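Local coordinates for protein nitrilotriacetate monooxygenase component B (Bacillus cereus ATCC 14579, PDB 3BPK) that probably binds FMN and serves as the flavin reductase-like component of a nitrilotriacetate monooxygenase, at residues B[18-21]-B[22-26]; B[35-38]-B[39-43]; B[178-181]-B[182-185]. All coordinates share one frame; numbering follows the deposited sequence.

Contact 1 of 3, residues B[18-21]-B[22-26]; sequences YKLL and TGSII
The last two turns of helix 14-24 bring Y18 against T22 and L20 against S24, two i to i+4 pairs in which a hydroxyl folds back onto the helix backbone. T22 sets OG1 between its backbone N and carbonyl carbon (chi1 57°), and from there OG1 donates to Y18 O at 2.8 Å. The amide N of T22 reaches the same Y18 O at 2.9 Å from the opposite face of the carbonyl plane, so this oxygen is gripped twice. The same rotation leaves the methyl CG2 of T22 over one face of the Y18 ring, a CH-pi contact 3.9 Å from the centroid and displaced toward the rim; Y49 of strand 42-54 touches both side chains. Two residues further along, in the conformer given here, S24 OG donates to L20 O at 2.7 Å. L21 and I25 run alongside each other in the same direction, with L21 CD2 and I25 CD1 4.0 Å apart. I25 N still bonds L21 O at 2.9 Å, although I25 has already left helical backbone angles. L20, L21 and S24 also pack on the second subunit. Such hydroxyl-to-carbonyl bonds are typical of threonine and serine within alpha-helices.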
loop_
_atom_site.group_PDB
_atom_site.type_symbol
_atom_site.label_atom_id
_atom_site.label_comp_id
_atom_site.label_asym_id
_atom_site.label_seq_id
_atom_site.Cartn_x
_atom_site.Cartn_y
_atom_site.Cartn_z
ATOM N N TYR B 18 4.737 15.618 -1.265
ATOM C CA TYR B 18 5.101 14.553 -0.314
ATOM C C TYR B 18 4.320 14.658 0.978
ATOM O O TYR B 18 3.786 13.668 1.462
ATOM C CB TYR B 18 6.594 14.612 -0.036
ATOM C CG TYR B 18 7.076 13.642 1.013
ATOM C CD1 TYR B 18 7.356 12.310 0.689
ATOM C CD2 TYR B 18 7.286 14.067 2.326
ATOM C CE1 TYR B 18 7.821 11.424 1.655
ATOM C CE2 TYR B 18 7.758 13.182 3.320
ATOM C CZ TYR B 18 8.019 11.862 2.966
ATOM O OH TYR B 18 8.496 10.995 3.938
ATOM N N LYS B 19 4.264 15.860 1.556
ATOM C CA LYS B 19 3.535 16.065 2.808
ATOM C C LYS B 19 2.045 15.771 2.655
ATOM O O LYS B 19 1.403 15.192 3.563
ATOM C CB LYS B 19 3.756 17.496 3.322
ATOM C CG LYS B 19 5.204 17.762 3.742
ATOM C CD LYS B 19 5.489 19.271 3.874
ATOM C CE LYS B 19 4.615 19.904 4.955
ATOM N NZ LYS B 19 4.940 21.351 5.153
ATOM N N LEU B 20 1.473 16.153 1.516
ATOM C CA LEU B 20 0.070 15.881 1.303
ATOM C C LEU B 20 -0.201 14.385 1.105
ATOM O O LEU B 20 -1.160 13.849 1.679
ATOM C CB LEU B 20 -0.458 16.705 0.128
ATOM C CG LEU B 20 -1.943 16.976 0.155
ATOM C CD1 LEU B 20 -2.465 17.371 1.532
ATOM C CD2 LEU B 20 -2.231 18.081 -0.867
ATOM N N LEU B 21 0.646 13.706 0.327
ATOM C CA LEU B 21 0.409 12.273 0.105
ATOM C C LEU B 21 0.586 11.499 1.399
ATOM O O LEU B 21 -0.275 10.655 1.744
ATOM C CB LEU B 21 1.395 11.712 -0.907
ATOM C CG LEU B 21 1.115 12.117 -2.338
ATOM C CD1 LEU B 21 2.351 11.850 -3.238
ATOM C CD2 LEU B 21 -0.127 11.423 -2.871
ATOM N N THR B 22 1.700 11.773 2.115
ATOM C CA THR B 22 1.983 10.984 3.319
ATOM C C THR B 22 1.042 11.320 4.479
ATOM O O THR B 22 0.937 10.542 5.437
ATOM C CB THR B 22 3.455 11.117 3.771
ATOM O OG1 THR B 22 3.768 12.503 3.997
ATOM C CG2 THR B 22 4.431 10.534 2.700
ATOM N N GLY B 23 0.395 12.505 4.437
ATOM C CA GLY B 23 -0.596 12.838 5.460
ATOM C C GLY B 23 -1.995 12.373 5.151
ATOM O O GLY B 23 -2.834 12.309 6.064
ATOM N N SER B 24 -2.286 12.128 3.852
ATOM C CA SER B 24 -3.635 11.757 3.399
ATOM C C SER B 24 -3.829 10.252 3.300
ATOM O O SER B 24 -4.906 9.710 3.656
ATOM C CB SER B 24 -3.932 12.390 2.027
ATOM O OG SER B 24 -3.873 13.812 2.079
ATOM N N ILE B 25 -2.799 9.576 2.814
ATOM C CA ILE B 25 -2.909 8.125 2.554
ATOM C C ILE B 25 -2.324 7.445 3.788
ATOM O O ILE B 25 -1.131 7.135 3.888
ATOM C CB ILE B 25 -2.248 7.712 1.223
ATOM C CG1 ILE B 25 -2.936 8.449 0.049
ATOM C CG2 ILE B 25 -2.273 6.166 1.059
ATOM C CD1 ILE B 25 -2.162 8.327 -1.294
ATOM N N ILE B 26 -3.199 7.322 4.786
ATOM C CA ILE B 26 -2.828 6.804 6.104
ATOM C C ILE B 26 -3.961 5.931 6.624
ATOM O O ILE B 26 -5.107 6.068 6.175
ATOM C CB ILE B 26 -2.580 7.955 7.104
ATOM C CG1 ILE B 26 -3.810 8.889 7.175
ATOM C CG2 ILE B 26 -1.315 8.754 6.747
ATOM C CD1 ILE B 26 -3.841 9.755 8.476
#

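Contact 2 of 3, residues B[35-38]-B[39-43]; sequences SVTK and EGVLN
T37 and E39 carry the tip of the hairpin between strands 28-36 and 42-54, with S35 pairing the strands below it. T37 places OG1 between its own N and carbonyl carbon (chi1 71°), turned into the loop. There it accepts a straight bond from V41 N at 3.1 Å and a weak, bent one from E39 N; N107 is a further partner of this hydroxyl. The T37 backbone completes the grip: its N donates in the carbonyl plane to V41 O at 3.0 Å, while its O receives G40 N from above the carbonyl plane, closing a type I turn. The methyl CG2 of T37 meets N43 OD1 at 3.2 Å, the two side chains crossing at about a right angle; N77 bonds that oxygen and E110 the amide nitrogen. E39 bends at chi2 (70°), bringing its carboxylate back alongside K38. In the conformer given, a water accepts from K38 N and NZ and donates to E39 OE1 at 2.9 Å, whereas K38 NZ stays 4.0 Å from E39 OE2, too far for a salt bridge. S35 pairs with N43 through two backbone bonds, the shorter from N43 N to S35 O at 2.8 Å. Any attraction between the K38 and E39 charges thus probably acts without a direct ion pair.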
loop_
_atom_site.group_PDB
_atom_site.type_symbol
_atom_site.label_atom_id
_atom_site.label_comp_id
_atom_site.label_asym_id
_atom_site.label_seq_id
_atom_site.Cartn_x
_atom_site.Cartn_y
_atom_site.Cartn_z
ATOM N N SER B 35 17.852 -7.638 2.423
ATOM C CA SER B 35 18.385 -7.914 1.102
ATOM C C SER B 35 19.899 -8.022 1.289
ATOM O O SER B 35 20.439 -7.588 2.326
ATOM C CB SER B 35 18.021 -6.763 0.122
ATOM O OG SER B 35 18.615 -5.522 0.516
ATOM N N VAL B 36 20.583 -8.604 0.304
ATOM C CA VAL B 36 22.032 -8.875 0.461
ATOM C C VAL B 36 22.806 -8.246 -0.691
ATOM O O VAL B 36 22.362 -8.330 -1.847
ATOM C CB VAL B 36 22.297 -10.410 0.544
ATOM C CG1 VAL B 36 23.810 -10.687 0.615
ATOM C CG2 VAL B 36 21.619 -10.989 1.812
ATOM N N THR B 37 23.950 -7.612 -0.366
ATOM C CA THR B 37 24.793 -6.982 -1.401
ATOM C C THR B 37 25.634 -8.026 -2.144
ATOM O O THR B 37 25.739 -9.178 -1.695
ATOM C CB THR B 37 25.763 -5.939 -0.801
ATOM O OG1 THR B 37 26.799 -6.617 -0.050
ATOM C CG2 THR B 37 25.053 -4.919 0.102
ATOM N N LYS B 38 26.262 -7.618 -3.267
ATOM C CA LYS B 38 27.160 -8.525 -3.980
ATOM C C LYS B 38 28.352 -8.927 -3.096
ATOM O O LYS B 38 28.977 -9.981 -3.323
ATOM C CB LYS B 38 27.674 -7.909 -5.284
ATOM C CG LYS B 38 26.662 -7.872 -6.421
ATOM C CD LYS B 38 27.346 -7.653 -7.776
ATOM C CE LYS B 38 28.244 -6.405 -7.802
ATOM N NZ LYS B 38 27.776 -5.258 -6.937
ATOM N N GLU B 39 28.654 -8.111 -2.086
ATOM C CA GLU B 39 29.801 -8.380 -1.185
ATOM C C GLU B 39 29.411 -9.258 0.007
ATOM O O GLU B 39 30.274 -9.655 0.800
ATOM C CB GLU B 39 30.388 -7.068 -0.673
ATOM C CG GLU B 39 31.051 -6.232 -1.763
ATOM C CD GLU B 39 30.070 -5.627 -2.764
ATOM O OE1 GLU B 39 28.951 -5.212 -2.385
ATOM O OE2 GLU B 39 30.436 -5.578 -3.953
ATOM N N GLY B 40 28.116 -9.570 0.114
ATOM C CA GLY B 40 27.612 -10.501 1.139
ATOM C C GLY B 40 27.003 -9.875 2.374
ATOM O O GLY B 40 26.689 -10.589 3.337
ATOM N N VAL B 41 26.810 -8.551 2.347
ATOM C CA VAL B 41 26.375 -7.829 3.540
ATOM C C VAL B 41 24.843 -7.791 3.610
ATOM O O VAL B 41 24.186 -7.600 2.577
ATOM C CB VAL B 41 26.963 -6.428 3.575
ATOM C CG1 VAL B 41 26.346 -5.610 4.708
ATOM C CG2 VAL B 41 28.525 -6.514 3.687
ATOM N N LEU B 42 24.293 -8.026 4.805
ATOM C CA LEU B 42 22.836 -8.054 4.984
ATOM C C LEU B 42 22.303 -6.647 5.296
ATOM O O LEU B 42 22.541 -6.114 6.374
ATOM C CB LEU B 42 22.464 -9.019 6.114
ATOM C CG LEU B 42 20.974 -9.224 6.379
ATOM C CD1 LEU B 42 20.288 -9.807 5.138
ATOM C CD2 LEU B 42 20.759 -10.118 7.601
ATOM N N ASN B 43 21.575 -6.061 4.347
ATOM C CA ASN B 43 20.961 -4.772 4.551
ATOM C C ASN B 43 19.536 -4.955 5.058
ATOM O O ASN B 43 18.892 -6.005 4.796
ATOM C CB ASN B 43 20.906 -3.991 3.224
ATOM C CG ASN B 43 22.238 -3.355 2.836
ATOM O OD1 ASN B 43 22.683 -3.524 1.718
ATOM N ND2 ASN B 43 22.852 -2.585 3.763
HETATM O O HOH W 1 26.627 -4.871 -4.098
#

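Contact 3 of 3, residues B[178-181]-B[182-185]; sequences HAEG and LKPI
Helix 179-182 is a single short turn, and H178, at its N-cap position, is joined to L182 by the first of its backbone hydrogen bonds. L182 N donates to H178 O at 2.9 Å, and K183 N follows with A179 O at 3.1 Å. These two i to i+4 bonds define the turn, which K183 then ends by adopting a positive phi of 56°. The charged contact belongs to K183 and E180. The lysine chain leaves beside its backbone N, runs extended through chi2 and chi3, and bends only at chi4 (50°). That final bend returns NZ to the helix end, where it meets both the backbone and the side chain of E180. In the conformer given, the salt bridge from K183 NZ to E180 OE2 is long, at 3.5 Å, and its hydrogen bond is weak; the two side chains cross obliquely. Van der Waals contact with a carbonyl oxygen is made by P184, whose CD lies 3.5 Å from A179 O, and by L182 CB, at a similar distance from that oxygen. A179 and P184 also pack against I26 of the second subunit, and L182 against S24 of that subunit, so this turn lies at the dimer interface. The shortest link of the K183 side chain is to main chain: NZ donates nearly along the C=O axis to E180 O at 2.9 Å.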
loop_
_atom_site.group_PDB
_atom_site.type_symbol
_atom_site.label_atom_id
_atom_site.label_comp_id
_atom_site.label_asym_id
_atom_site.label_seq_id
_atom_site.Cartn_x
_atom_site.Cartn_y
_atom_site.Cartn_z
ATOM N N HIS B 178 -4.194 -13.344 14.276
ATOM C CA HIS B 178 -4.767 -12.529 15.359
ATOM C C HIS B 178 -4.172 -11.147 15.346
ATOM O O HIS B 178 -3.044 -10.936 15.775
ATOM C CB HIS B 178 -4.554 -13.151 16.736
ATOM C CG HIS B 178 -5.374 -14.372 16.960
ATOM N ND1 HIS B 178 -4.850 -15.535 17.487
ATOM C CD2 HIS B 178 -6.678 -14.622 16.709
ATOM C CE1 HIS B 178 -5.803 -16.446 17.564
ATOM N NE2 HIS B 178 -6.921 -15.920 17.097
ATOM N N ALA B 179 -4.946 -10.194 14.821
ATOM C CA ALA B 179 -4.456 -8.825 14.658
ATOM C C ALA B 179 -4.027 -8.197 15.988
ATOM O O ALA B 179 -2.975 -7.546 16.060
ATOM C CB ALA B 179 -5.535 -7.964 13.957
ATOM N N GLU B 180 -4.810 -8.416 17.053
ATOM C CA GLU B 180 -4.425 -7.823 18.339
ATOM C C GLU B 180 -3.211 -8.503 18.966
ATOM O O GLU B 180 -2.483 -7.873 19.733
ATOM C CB GLU B 180 -5.585 -7.768 19.337
ATOM C CG GLU B 180 -6.203 -6.364 19.494
ATOM C CD GLU B 180 -5.182 -5.269 19.867
ATOM O OE1 GLU B 180 -5.202 -4.201 19.206
ATOM O OE2 GLU B 180 -4.351 -5.481 20.790
ATOM N N GLY B 181 -2.961 -9.769 18.647
ATOM C CA GLY B 181 -1.734 -10.417 19.097
ATOM C C GLY B 181 -0.517 -9.953 18.307
ATOM O O GLY B 181 0.579 -9.834 18.842
ATOM N N LEU B 182 -0.723 -9.658 17.019
ATOM C CA LEU B 182 0.350 -9.165 16.152
ATOM C C LEU B 182 0.845 -7.774 16.555
ATOM O O LEU B 182 2.053 -7.524 16.553
ATOM C CB LEU B 182 -0.143 -9.142 14.712
ATOM C CG LEU B 182 0.854 -8.625 13.652
ATOM C CD1 LEU B 182 2.193 -9.443 13.584
ATOM C CD2 LEU B 182 0.172 -8.563 12.271
ATOM N N LYS B 183 -0.088 -6.866 16.868
ATOM C CA LYS B 183 0.258 -5.472 17.202
ATOM C C LYS B 183 1.077 -4.816 16.079
ATOM O O LYS B 183 2.186 -4.291 16.272
ATOM C CB LYS B 183 0.967 -5.358 18.549
ATOM C CG LYS B 183 0.085 -5.848 19.684
ATOM C CD LYS B 183 0.727 -5.639 21.024
ATOM C CE LYS B 183 -0.341 -5.536 22.124
ATOM N NZ LYS B 183 -1.352 -6.659 22.103
ATOM N N PRO B 184 0.508 -4.822 14.876
ATOM C CA PRO B 184 1.249 -4.240 13.753
ATOM C C PRO B 184 1.423 -2.740 13.958
ATOM O O PRO B 184 0.586 -2.101 14.621
ATOM C CB PRO B 184 0.323 -4.516 12.570
ATOM C CG PRO B 184 -1.102 -4.489 13.198
ATOM C CD PRO B 184 -0.851 -5.254 14.507
ATOM N N ILE B 185 2.510 -2.186 13.421
ATOM C CA ILE B 185 2.665 -0.724 13.439
ATOM C C ILE B 185 2.484 -0.131 12.038
ATOM O O ILE B 185 2.740 -0.805 11.012
ATOM C CB ILE B 185 3.991 -0.266 14.100
ATOM C CG1 ILE B 185 5.188 -0.761 13.328
ATOM C CG2 ILE B 185 4.070 -0.664 15.597
ATOM C CD1 ILE B 185 5.700 0.265 12.370
#

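In the fold
Followed from the N terminus, the three contacts come in series, and none nests within or crosses another. Contact 1 finishes helix 14-24, and the chain then enters strand 28-36. Contact 2 closes the hairpin from that strand into strand 42-54, on the other side of the chain's centre, its own centre about 32 Å from that of contact 1. Much later, contact 3 forms the turn after strand 176-177 and leads toward strand 186-187, which pairs with strand 28-36 in the main antiparallel sheet. Within one chain contacts 1 and 3 stay about 10 Å apart at their nearest atoms, yet each touches the second subunit: S24 and I26 of one chain meet residues 179-184 of the other.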